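Local coordinates for type III secretion system effector protein ExoU (Pseudomonas fluorescens, PDB 4QMK) that probably acts as a type III-secreted patatin-like phospholipase that reaches the plasma membrane through a domain binding phosphatidylinositol 4,5-bisphosphate, at residues G106-A111 / D186-E191; A198-A201 / N207-P210; T213-R218 / F227-V232. All coordinates share one frame; numbering follows the deposited sequence.

Contact 1: G106-A111 / D186-E191; sequences GAICAA and DLIRNE
Ile188 of helix 183-201 reaches across to Ile108 and Ala111, neighbours on one side of helix 107-114; the CA atoms of Ile108 and Ile188, the nearest pair across the segments, are 7.1 Å apart. Its CB already heads for the other helix, and there the side chain forks. The CG2 branch of Ile188 meets the CB of Ala111 at 4.1 Å. The other branch begins with Ile188 CG1, which lies 4.1 Å from Ile108 CG2. With CG1 beside the backbone N (chi1 -63°) and the chain fully extended beyond it, Ile188 CD1 is carried onto the flank of Ile108, 3.8 Å from Ile108 CG2 and 3.9 Å from Ile108 CG1. The two isoleucines therefore cross at about a right angle, the terminal methyl of one set against the branch point of the other. Ala274 of helix 270-278 also packs on Ile188. Helix 107-114 follows a GxSxG sequence through Gly102, Ser104 and Gly106, consistent with the nucleophile elbow of patatin-like phospholipases. All three touching residues are buried, and no hydrogen bond or salt bridge spans the segments, so dispersion packing of aliphatic carbons is what holds these two segments together.

Contact 2: A198-A201 / N207-P210; sequences AHIA and NRPP
The guanidinium of Arg208 is set against backbone carbonyls at the C-terminal end of helix 183-201: Ile200 O lies over one face, 3.5 Å out of the plane and displaced from its centre, while Ala201 O sits at the edge, near the plane. This is a helix-loop-helix connection within the patatin-like region, in which an arginine of the loop folds back on the helix that precedes it. The edge approach puts Ala201 O 2.9 Å from Arg208 NH1. Hydrogen bonds come from the intervening loop: Arg208 NH1 to Met203 O and Arg208 NE to Pro204 O. The carbonyls of Ile200 and Ala201 gather at one face and the edge of the positive group, where the helix ends, and the partial negative charge expected there would probably suit the cation. The side chain reaches them because its CB points at the helix and the chain stays extended from CG to NE (chi3 173°). Pro209, the next residue, is the N-cap of helix 210-221, so the arginine sits just before that helix. Apolar contact is slight. Ile200 turns its tip away, toward Ala216 of helix 210-221, and its CG2 comes no nearer to Arg208 than 4.4 Å, measured to NH2.

Contact 3: T213-R218 / F227-V232; sequences TAIAER and FRDLEV
Arg218 and Asp229 form a salt bridge between two consecutive helices, 210-221 and 227-236, which run roughly antiparallel as a helical hairpin closed by a short loop. The ionic part joins Arg218 NH2 to Asp229 OD2 at a modelled length of 2.4 Å. That is very short and the N-H...O angle only 124°, so the pairing is better supported than its exact geometry. The carboxylate approaches the guanidinium at its edge, and the two planes are 21° apart, nearly coplanar. The arginine chain is extended through chi2 and bent at chi3 (61°), which brings the head group up to the acid.

Hydrogen bonds to the backbone tie both partners to the connecting loop. Arg218 NH2 also donates to Gly224 O, and Asp229 OD2 accepts from Thr226 N. OD2 is thus shared between a charged side chain and the backbone N-H of a residue ahead of its own helix, which would probably help to stabilise the carboxylate form.

The packing part belongs to Ile215; Ile215 CA and Asp229 CA, the nearest such pair across the segments, are 6.7 Å apart. The isoleucine and the aspartate pass alongside each other in opposite senses. The approach of Ile215 CD1 is too close in the model to interpret, but Ile215 CG2 lies 4.0 Å from Asp229 CB and 3.6 Å from the carboxylate carbon, Asp229 CG.

In the fold
The three contacts follow one another along the chain. Contacts 2 and 3 join neighbours in sequence, whereas contact 1 brings together helices 107-114 and 183-201, with four helices between them. Helix 183-201 supplies a segment to both contact 1 and contact 2, whose centres are 22 Å apart. Contacts 2 and 3 touch, with centres 10 Å apart: Arg208 CB packs on Thr213 CG2 at 3.7 Å, and Ile200 CD1 on Ala216 CB at 4.0 Å. Contact 1, 16 Å from contact 3 between centres, is the one next to the probable nucleophile elbow. There Cys109 is covalently linked to beta-mercaptoethanol, probably from the crystallisation liquor, which lies about 4 Å from the side chain of Ile108. At contact 3, Glu217 hydrogen-bonds Ser496 of the second subunit.

Contact 1: G106-A111 / D186-E191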
ATOM      1  N   GLY A 106       4.374  -8.725  24.708  1.00 38.69           N
ATOM      2  CA  GLY A 106       3.566  -7.628  25.301  1.00 32.90           C
ATOM      3  C   GLY A 106       2.745  -6.953  24.227  1.00 30.55           C
ATOM      4  O   GLY A 106       1.921  -6.059  24.489  1.00 29.09           O
ATOM      5  N   ALA A 107       2.990  -7.356  22.998  1.00 28.33           N
ATOM      6  CA  ALA A 107       2.257  -6.838  21.905  1.00 30.08           C
ATOM      7  C   ALA A 107       0.751  -7.170  22.025  1.00 29.70           C
ATOM      8  O   ALA A 107      -0.108  -6.309  21.801  1.00 30.18           O
ATOM      9  CB  ALA A 107       2.863  -7.324  20.590  1.00 30.23           C
ATOM     10  N   ILE A 108       0.459  -8.389  22.399  1.00 31.64           N
ATOM     11  CA  ILE A 108      -0.916  -8.846  22.618  1.00 34.32           C
ATOM     12  C   ILE A 108      -1.675  -7.906  23.551  1.00 33.39           C
ATOM     13  O   ILE A 108      -2.747  -7.372  23.212  1.00 34.97           O
ATOM     14  CB  ILE A 108      -0.927 -10.198  23.322  1.00 37.68           C
ATOM     15  CG1 ILE A 108      -0.224 -11.256  22.497  1.00 40.80           C
ATOM     16  CG2 ILE A 108      -2.358 -10.628  23.641  1.00 42.86           C
ATOM     17  CD1 ILE A 108      -0.015 -12.544  23.272  1.00 47.07           C
ATOM     18  N   CYS A 109      -1.085  -7.688  24.711  1.00 31.64           N
ATOM     19  CA  CYS A 109      -1.657  -6.870  25.713  1.00 34.88           C
ATOM     20  C   CYS A 109      -1.789  -5.456  25.170  1.00 36.18           C
ATOM     21  O   CYS A 109      -2.867  -4.842  25.238  1.00 40.68           O
ATOM     22  CB  CYS A 109      -0.786  -7.083  26.967  1.00 40.79           C
ATOM     23  SG  CYS A 109      -0.374  -8.801  27.401  1.00 53.61           S
ATOM     24  N   ALA A 110      -0.729  -4.935  24.556  1.00 32.50           N
ATOM     25  CA  ALA A 110      -0.780  -3.614  24.034  1.00 31.07           C
ATOM     26  C   ALA A 110      -1.930  -3.481  23.060  1.00 30.73           C
ATOM     27  O   ALA A 110      -2.644  -2.504  23.093  1.00 28.86           O
ATOM     28  CB  ALA A 110       0.504  -3.276  23.352  1.00 33.53           C
ATOM     29  N   ALA A 111      -2.117  -4.472  22.200  1.00 29.48           N
ATOM     30  CA  ALA A 111      -3.201  -4.398  21.242  1.00 29.75           C
ATOM     31  C   ALA A 111      -4.561  -4.385  21.956  1.00 32.11           C
ATOM     32  O   ALA A 111      -5.444  -3.557  21.628  1.00 30.53           O
ATOM     33  CB  ALA A 111      -3.124  -5.507  20.229  1.00 28.32           C
ATOM     34  N   ASP A 186      -6.776 -14.543  16.215  1.00 50.52           N
ATOM     35  CA  ASP A 186      -8.236 -14.482  16.133  1.00 51.94           C
ATOM     36  C   ASP A 186      -8.825 -13.912  17.426  1.00 52.15           C
ATOM     37  O   ASP A 186      -9.618 -12.954  17.403  1.00 48.24           O
ATOM     38  CB  ASP A 186      -8.819 -15.876  15.925  1.00 60.86           C
ATOM     39  CG  ASP A 186      -8.355 -16.537  14.621  1.00 66.67           C
ATOM     40  OD1 ASP A 186      -7.781 -15.845  13.726  1.00 59.16           O
ATOM     41  OD2 ASP A 186      -8.591 -17.775  14.506  1.00 79.67           O
ATOM     42  N   LEU A 187      -8.447 -14.513  18.553  1.00 48.47           N
ATOM     43  CA  LEU A 187      -8.851 -14.007  19.843  1.00 49.60           C
ATOM     44  C   LEU A 187      -8.611 -12.494  19.907  1.00 49.93           C
ATOM     45  O   LEU A 187      -9.523 -11.724  20.185  1.00 48.55           O
ATOM     46  CB  LEU A 187      -8.059 -14.690  20.924  1.00 51.10           C
ATOM     47  CG  LEU A 187      -8.220 -13.967  22.272  1.00 57.85           C
ATOM     48  CD1 LEU A 187      -9.024 -14.819  23.245  1.00 64.89           C
ATOM     49  CD2 LEU A 187      -6.883 -13.612  22.927  1.00 60.47           C
ATOM     50  N   ILE A 188      -7.380 -12.077  19.631  1.00 49.25           N
ATOM     51  CA  ILE A 188      -7.048 -10.670  19.639  1.00 48.88           C
ATOM     52  C   ILE A 188      -7.967  -9.909  18.688  1.00 47.92           C
ATOM     53  O   ILE A 188      -8.541  -8.885  19.055  1.00 46.94           O
ATOM     54  CB  ILE A 188      -5.568 -10.416  19.238  1.00 51.32           C
ATOM     55  CG1 ILE A 188      -4.628 -11.057  20.254  1.00 57.25           C
ATOM     56  CG2 ILE A 188      -5.218  -8.923  19.193  1.00 47.92           C
ATOM     57  CD1 ILE A 188      -3.157 -10.856  19.916  1.00 60.31           C
ATOM     58  N   ARG A 189      -8.100 -10.398  17.467  1.00 49.46           N
ATOM     59  CA  ARG A 189      -8.896  -9.690  16.479  1.00 51.93           C
ATOM     60  C   ARG A 189     -10.372  -9.570  16.861  1.00 51.53           C
ATOM     61  O   ARG A 189     -10.979  -8.516  16.633  1.00 48.18           O
ATOM     62  CB  ARG A 189      -8.753 -10.336  15.115  1.00 56.20           C
ATOM     63  CG  ARG A 189      -9.682  -9.746  14.064  1.00 62.31           C
ATOM     64  CD  ARG A 189      -9.369 -10.165  12.635  1.00 66.94           C
ATOM     65  NE  ARG A 189      -7.938 -10.249  12.403  1.00 71.43           N
ATOM     66  CZ  ARG A 189      -7.232 -11.374  12.497  1.00 77.05           C
ATOM     67  NH1 ARG A 189      -7.823 -12.546  12.774  1.00 78.25           N
ATOM     68  NH2 ARG A 189      -5.921 -11.325  12.287  1.00 75.28           N
ATOM     69  N   ASN A 190     -10.944 -10.623  17.448  1.00 46.52           N
ATOM     70  CA  ASN A 190     -12.339 -10.573  17.887  1.00 48.64           C
ATOM     71  C   ASN A 190     -12.505  -9.583  19.026  1.00 44.48           C
ATOM     72  O   ASN A 190     -13.391  -8.718  18.991  1.00 42.99           O
ATOM     73  CB  ASN A 190     -12.865 -11.953  18.320  1.00 53.73           C
ATOM     74  CG  ASN A 190     -12.916 -12.944  17.171  1.00 61.81           C
ATOM     75  OD1 ASN A 190     -13.136 -12.566  16.017  1.00 68.58           O
ATOM     76  ND2 ASN A 190     -12.727 -14.228  17.480  1.00 65.12           N
ATOM     77  N   GLU A 191     -11.653  -9.709  20.025  1.00 42.75           N
ATOM     78  CA  GLU A 191     -11.738  -8.877  21.212  1.00 44.58           C
ATOM     79  C   GLU A 191     -11.532  -7.389  20.912  1.00 46.39           C
ATOM     80  O   GLU A 191     -12.243  -6.539  21.476  1.00 52.58           O
ATOM     81  CB  GLU A 191     -10.765  -9.377  22.267  1.00 43.51           C
ATOM     82  CG  GLU A 191     -11.095 -10.771  22.761  1.00 49.13           C
ATOM     83  CD  GLU A 191     -12.391 -10.807  23.543  1.00 53.87           C
ATOM     84  OE1 GLU A 191     -12.608  -9.892  24.379  1.00 50.75           O
ATOM     85  OE2 GLU A 191     -13.201 -11.749  23.289  1.00 62.15           O
TER

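Contact 2: A198-A201 / N207-P210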
ATOM      1  N   ALA A 198     -18.192  -1.338  20.428  1.00 49.60           N
ATOM      2  CA  ALA A 198     -18.862  -0.853  21.620  1.00 48.93           C
ATOM      3  C   ALA A 198     -18.523   0.630  21.800  1.00 49.50           C
ATOM      4  O   ALA A 198     -19.408   1.464  21.935  1.00 53.02           O
ATOM      5  CB  ALA A 198     -18.435  -1.665  22.839  1.00 45.90           C
ATOM      6  N   HIS A 199     -17.240   0.962  21.768  1.00 50.40           N
ATOM      7  CA  HIS A 199     -16.834   2.351  21.963  1.00 51.31           C
ATOM      8  C   HIS A 199     -17.410   3.243  20.886  1.00 51.59           C
ATOM      9  O   HIS A 199     -17.961   4.282  21.182  1.00 49.29           O
ATOM     10  CB  HIS A 199     -15.304   2.503  22.055  1.00 47.58           C
ATOM     11  CG  HIS A 199     -14.728   2.046  23.365  1.00 48.42           C
ATOM     12  ND1 HIS A 199     -14.680   2.853  24.479  1.00 49.10           N
ATOM     13  CD2 HIS A 199     -14.186   0.862  23.744  1.00 51.48           C
ATOM     14  CE1 HIS A 199     -14.144   2.189  25.491  1.00 48.28           C
ATOM     15  NE2 HIS A 199     -13.840   0.973  25.072  1.00 50.30           N
ATOM     16  N   ILE A 200     -17.314   2.830  19.634  1.00 56.23           N
ATOM     17  CA  ILE A 200     -17.886   3.632  18.556  1.00 58.23           C
ATOM     18  C   ILE A 200     -19.359   3.880  18.840  1.00 62.22           C
ATOM     19  O   ILE A 200     -19.820   5.021  18.706  1.00 63.35           O
ATOM     20  CB  ILE A 200     -17.714   2.973  17.181  1.00 59.06           C
ATOM     21  CG1 ILE A 200     -16.233   2.959  16.813  1.00 65.69           C
ATOM     22  CG2 ILE A 200     -18.479   3.734  16.107  1.00 60.76           C
ATOM     23  CD1 ILE A 200     -15.903   2.190  15.546  1.00 65.60           C
ATOM     24  N   ALA A 201     -20.085   2.830  19.268  1.00 59.25           N
ATOM     25  CA  ALA A 201     -21.527   2.951  19.563  1.00 64.09           C
ATOM     26  C   ALA A 201     -21.831   3.951  20.684  1.00 66.80           C
ATOM     27  O   ALA A 201     -22.876   4.610  20.675  1.00 74.78           O
ATOM     28  CB  ALA A 201     -22.126   1.586  19.887  1.00 65.12           C
ATOM     29  N   ASN A 207     -23.424  13.548  15.080  1.00100.02           N
ATOM     30  CA  ASN A 207     -22.713  13.632  13.814  1.00102.80           C
ATOM     31  C   ASN A 207     -21.999  12.343  13.453  1.00 97.52           C
ATOM     32  O   ASN A 207     -22.421  11.637  12.551  1.00103.68           O
ATOM     33  CB  ASN A 207     -21.735  14.813  13.816  1.00104.65           C
ATOM     34  CG  ASN A 207     -22.443  16.159  13.753  1.00106.18           C
ATOM     35  OD1 ASN A 207     -23.568  16.263  13.260  1.00109.40           O
ATOM     36  ND2 ASN A 207     -21.777  17.201  14.245  1.00105.99           N
ATOM     37  N   ARG A 208     -20.933  12.027  14.168  1.00 89.63           N
ATOM     38  CA  ARG A 208     -20.119  10.852  13.862  1.00 87.70           C
ATOM     39  C   ARG A 208     -19.451  11.023  12.514  1.00 87.53           C
ATOM     40  O   ARG A 208     -20.078  10.756  11.475  1.00 78.39           O
ATOM     41  CB  ARG A 208     -20.933   9.570  13.850  1.00 81.25           C
ATOM     42  CG  ARG A 208     -21.631   9.324  15.148  1.00 80.08           C
ATOM     43  CD  ARG A 208     -21.843   7.854  15.288  1.00 76.90           C
ATOM     44  NE  ARG A 208     -22.371   7.539  16.599  1.00 76.45           N
ATOM     45  CZ  ARG A 208     -22.732   6.318  16.970  1.00 71.95           C
ATOM     46  NH1 ARG A 208     -23.201   6.092  18.192  1.00 69.27           N
ATOM     47  NH2 ARG A 208     -22.619   5.321  16.108  1.00 72.49           N
ATOM     48  N   PRO A 209     -18.162  11.437  12.527  1.00 82.76           N
ATOM     49  CA  PRO A 209     -17.431  11.689  11.278  1.00 78.46           C
ATOM     50  C   PRO A 209     -17.495  10.493  10.344  1.00 72.50           C
ATOM     51  O   PRO A 209     -17.485   9.354  10.808  1.00 65.74           O
ATOM     52  CB  PRO A 209     -15.990  11.922  11.738  1.00 75.85           C
ATOM     53  CG  PRO A 209     -16.097  12.348  13.163  1.00 74.96           C
ATOM     54  CD  PRO A 209     -17.337  11.699  13.723  1.00 75.50           C
ATOM     55  N   PRO A 210     -17.621  10.747   9.039  1.00 74.58           N
ATOM     56  CA  PRO A 210     -17.657   9.635   8.093  1.00 72.58           C
ATOM     57  C   PRO A 210     -16.476   8.701   8.315  1.00 69.05           C
ATOM     58  O   PRO A 210     -16.596   7.485   8.144  1.00 65.90           O
ATOM     59  CB  PRO A 210     -17.562  10.334   6.741  1.00 73.42           C
ATOM     60  CG  PRO A 210     -18.199  11.663   6.968  1.00 74.42           C
ATOM     61  CD  PRO A 210     -17.930  12.040   8.395  1.00 74.14           C
TER

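Contact 3: T213-R218 / F227-V232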
ATOM      1  N   THR A 213     -17.457   6.034  11.054  1.00 55.01           N
ATOM      2  CA  THR A 213     -18.545   5.165  10.688  1.00 55.65           C
ATOM      3  C   THR A 213     -18.048   4.146   9.638  1.00 52.08           C
ATOM      4  O   THR A 213     -18.411   2.970   9.685  1.00 49.47           O
ATOM      5  CB  THR A 213     -19.794   5.966  10.243  1.00 61.37           C
ATOM      6  OG1 THR A 213     -19.459   6.776   9.119  1.00 72.37           O
ATOM      7  CG2 THR A 213     -20.285   6.882  11.372  1.00 59.35           C
ATOM      8  N   ALA A 214     -17.162   4.576   8.745  1.00 51.62           N
ATOM      9  CA  ALA A 214     -16.595   3.661   7.730  1.00 51.91           C
ATOM     10  C   ALA A 214     -15.717   2.574   8.359  1.00 52.75           C
ATOM     11  O   ALA A 214     -15.667   1.451   7.854  1.00 57.42           O
ATOM     12  CB  ALA A 214     -15.813   4.435   6.672  1.00 50.89           C
ATOM     13  N   ILE A 215     -15.004   2.900   9.441  1.00 54.17           N
ATOM     14  CA  ILE A 215     -14.231   1.864  10.161  1.00 52.58           C
ATOM     15  C   ILE A 215     -15.239   0.867  10.754  1.00 52.43           C
ATOM     16  O   ILE A 215     -15.059  -0.334  10.667  1.00 51.81           O
ATOM     17  CB  ILE A 215     -13.398   2.411  11.349  1.00 49.94           C
ATOM     18  CG1 ILE A 215     -12.501   3.595  10.968  1.00 50.57           C
ATOM     19  CG2 ILE A 215     -12.573   1.301  11.962  1.00 47.51           C
ATOM     20  CD1 ILE A 215     -11.553   3.328   9.842  1.00 50.92           C
ATOM     21  N   ALA A 216     -16.309   1.400  11.344  1.00 54.69           N
ATOM     22  CA  ALA A 216     -17.366   0.597  11.967  1.00 55.86           C
ATOM     23  C   ALA A 216     -17.975  -0.411  11.013  1.00 57.61           C
ATOM     24  O   ALA A 216     -18.227  -1.570  11.384  1.00 57.08           O
ATOM     25  CB  ALA A 216     -18.450   1.505  12.502  1.00 58.13           C
ATOM     26  N   GLU A 217     -18.211   0.024   9.784  1.00 58.47           N
ATOM     27  CA  GLU A 217     -18.798  -0.859   8.778  1.00 64.94           C
ATOM     28  C   GLU A 217     -17.837  -1.974   8.439  1.00 61.98           C
ATOM     29  O   GLU A 217     -18.174  -3.155   8.517  1.00 59.70           O
ATOM     30  CB  GLU A 217     -19.152  -0.075   7.505  1.00 68.68           C
ATOM     31  CG  GLU A 217     -20.270   0.942   7.688  1.00 72.42           C
ATOM     32  CD  GLU A 217     -21.602   0.301   8.064  1.00 77.31           C
ATOM     33  OE1 GLU A 217     -21.735  -0.942   7.961  1.00 81.47           O
ATOM     34  OE2 GLU A 217     -22.528   1.043   8.455  1.00 80.64           O
ATOM     35  N   ARG A 218     -16.625  -1.570   8.082  1.00 61.52           N
ATOM     36  CA  ARG A 218     -15.577  -2.500   7.705  1.00 58.77           C
ATOM     37  C   ARG A 218     -15.383  -3.569   8.774  1.00 53.90           C
ATOM     38  O   ARG A 218     -15.192  -4.736   8.460  1.00 53.50           O
ATOM     39  CB  ARG A 218     -14.273  -1.744   7.429  1.00 58.57           C
ATOM     40  CG  ARG A 218     -13.314  -2.516   6.535  1.00 63.24           C
ATOM     41  CD  ARG A 218     -12.023  -1.751   6.245  1.00 66.77           C
ATOM     42  NE  ARG A 218     -11.273  -1.452   7.478  1.00 69.28           N
ATOM     43  CZ  ARG A 218     -10.594  -2.351   8.196  1.00 67.54           C
ATOM     44  NH1 ARG A 218     -10.555  -3.635   7.839  1.00 65.81           N
ATOM     45  NH2 ARG A 218      -9.973  -1.969   9.295  1.00 67.50           N
ATOM     46  N   PHE A 227      -3.588  -0.508  12.248  1.00 32.80           N
ATOM     47  CA  PHE A 227      -2.933   0.562  12.963  1.00 29.27           C
ATOM     48  C   PHE A 227      -3.500   1.909  12.555  1.00 29.74           C
ATOM     49  O   PHE A 227      -3.626   2.783  13.381  1.00 27.22           O
ATOM     50  CB  PHE A 227      -1.413   0.553  12.683  1.00 29.86           C
ATOM     51  CG  PHE A 227      -0.691  -0.645  13.251  1.00 25.58           C
ATOM     52  CD1 PHE A 227      -0.239  -0.644  14.513  1.00 25.09           C
ATOM     53  CD2 PHE A 227      -0.485  -1.745  12.505  1.00 26.51           C
ATOM     54  CE1 PHE A 227       0.406  -1.741  15.055  1.00 24.80           C
ATOM     55  CE2 PHE A 227       0.172  -2.861  13.035  1.00 26.58           C
ATOM     56  CZ  PHE A 227       0.624  -2.847  14.298  1.00 24.41           C
ATOM     57  N   ARG A 228      -3.857   2.064  11.286  1.00 33.25           N
ATOM     58  CA  ARG A 228      -4.412   3.326  10.812  1.00 39.27           C
ATOM     59  C   ARG A 228      -5.772   3.572  11.414  1.00 42.90           C
ATOM     60  O   ARG A 228      -6.129   4.720  11.627  1.00 47.68           O
ATOM     61  CB  ARG A 228      -4.533   3.428   9.269  1.00 46.05           C
ATOM     62  CG  ARG A 228      -4.678   4.893   8.794  1.00 54.03           C
ATOM     63  CD  ARG A 228      -5.297   5.077   7.400  1.00 63.74           C
ATOM     64  NE  ARG A 228      -4.508   4.511   6.293  1.00 73.92           N
ATOM     65  CZ  ARG A 228      -3.391   5.057   5.783  1.00 75.64           C
ATOM     66  NH1 ARG A 228      -2.869   6.169   6.301  1.00 78.50           N
ATOM     67  NH2 ARG A 228      -2.764   4.465   4.772  1.00 69.13           N
ATOM     68  N   ASP A 229      -6.558   2.518  11.627  1.00 42.57           N
ATOM     69  CA  ASP A 229      -7.862   2.691  12.222  1.00 43.70           C
ATOM     70  C   ASP A 229      -7.698   3.236  13.589  1.00 40.81           C
ATOM     71  O   ASP A 229      -8.424   4.142  13.993  1.00 42.59           O
ATOM     72  CB  ASP A 229      -8.616   1.363  12.346  1.00 50.17           C
ATOM     73  CG  ASP A 229      -9.079   0.837  11.034  1.00 57.55           C
ATOM     74  OD1 ASP A 229      -9.310   1.662  10.112  1.00 68.48           O
ATOM     75  OD2 ASP A 229      -9.192  -0.406  10.905  1.00 61.28           O
ATOM     76  N   LEU A 230      -6.791   2.624  14.340  1.00 38.06           N
ATOM     77  CA  LEU A 230      -6.539   3.048  15.698  1.00 37.87           C
ATOM     78  C   LEU A 230      -6.159   4.526  15.758  1.00 36.76           C
ATOM     79  O   LEU A 230      -6.775   5.277  16.478  1.00 38.08           O
ATOM     80  CB  LEU A 230      -5.480   2.148  16.352  1.00 38.94           C
ATOM     81  CG  LEU A 230      -5.962   0.751  16.790  1.00 37.85           C
ATOM     82  CD1 LEU A 230      -4.869   0.015  17.537  1.00 39.00           C
ATOM     83  CD2 LEU A 230      -7.159   0.840  17.693  1.00 35.79           C
ATOM     84  N   GLU A 231      -5.196   4.947  14.953  1.00 39.01           N
ATOM     85  CA  GLU A 231      -4.808   6.360  14.893  1.00 47.18           C
ATOM     86  C   GLU A 231      -6.017   7.288  14.657  1.00 45.90           C
ATOM     87  O   GLU A 231      -6.207   8.259  15.377  1.00 47.61           O
ATOM     88  CB  GLU A 231      -3.790   6.575  13.778  1.00 53.21           C
ATOM     89  CG  GLU A 231      -3.488   8.027  13.428  1.00 64.08           C
ATOM     90  CD  GLU A 231      -2.870   8.132  12.033  1.00 83.48           C
ATOM     91  OE1 GLU A 231      -3.623   7.995  11.034  1.00 91.81           O
ATOM     92  OE2 GLU A 231      -1.634   8.352  11.929  1.00 88.64           O
ATOM     93  N   VAL A 232      -6.795   6.991  13.626  1.00 43.02           N
ATOM     94  CA  VAL A 232      -7.996   7.761  13.278  1.00 45.27           C
ATOM     95  C   VAL A 232      -9.032   7.785  14.403  1.00 46.61           C
ATOM     96  O   VAL A 232      -9.529   8.854  14.806  1.00 47.78           O
ATOM     97  CB  VAL A 232      -8.660   7.185  12.024  1.00 44.55           C
ATOM     98  CG1 VAL A 232     -10.045   7.767  11.845  1.00 48.70           C
ATOM     99  CG2 VAL A 232      -7.801   7.466  10.787  1.00 45.43           C
TER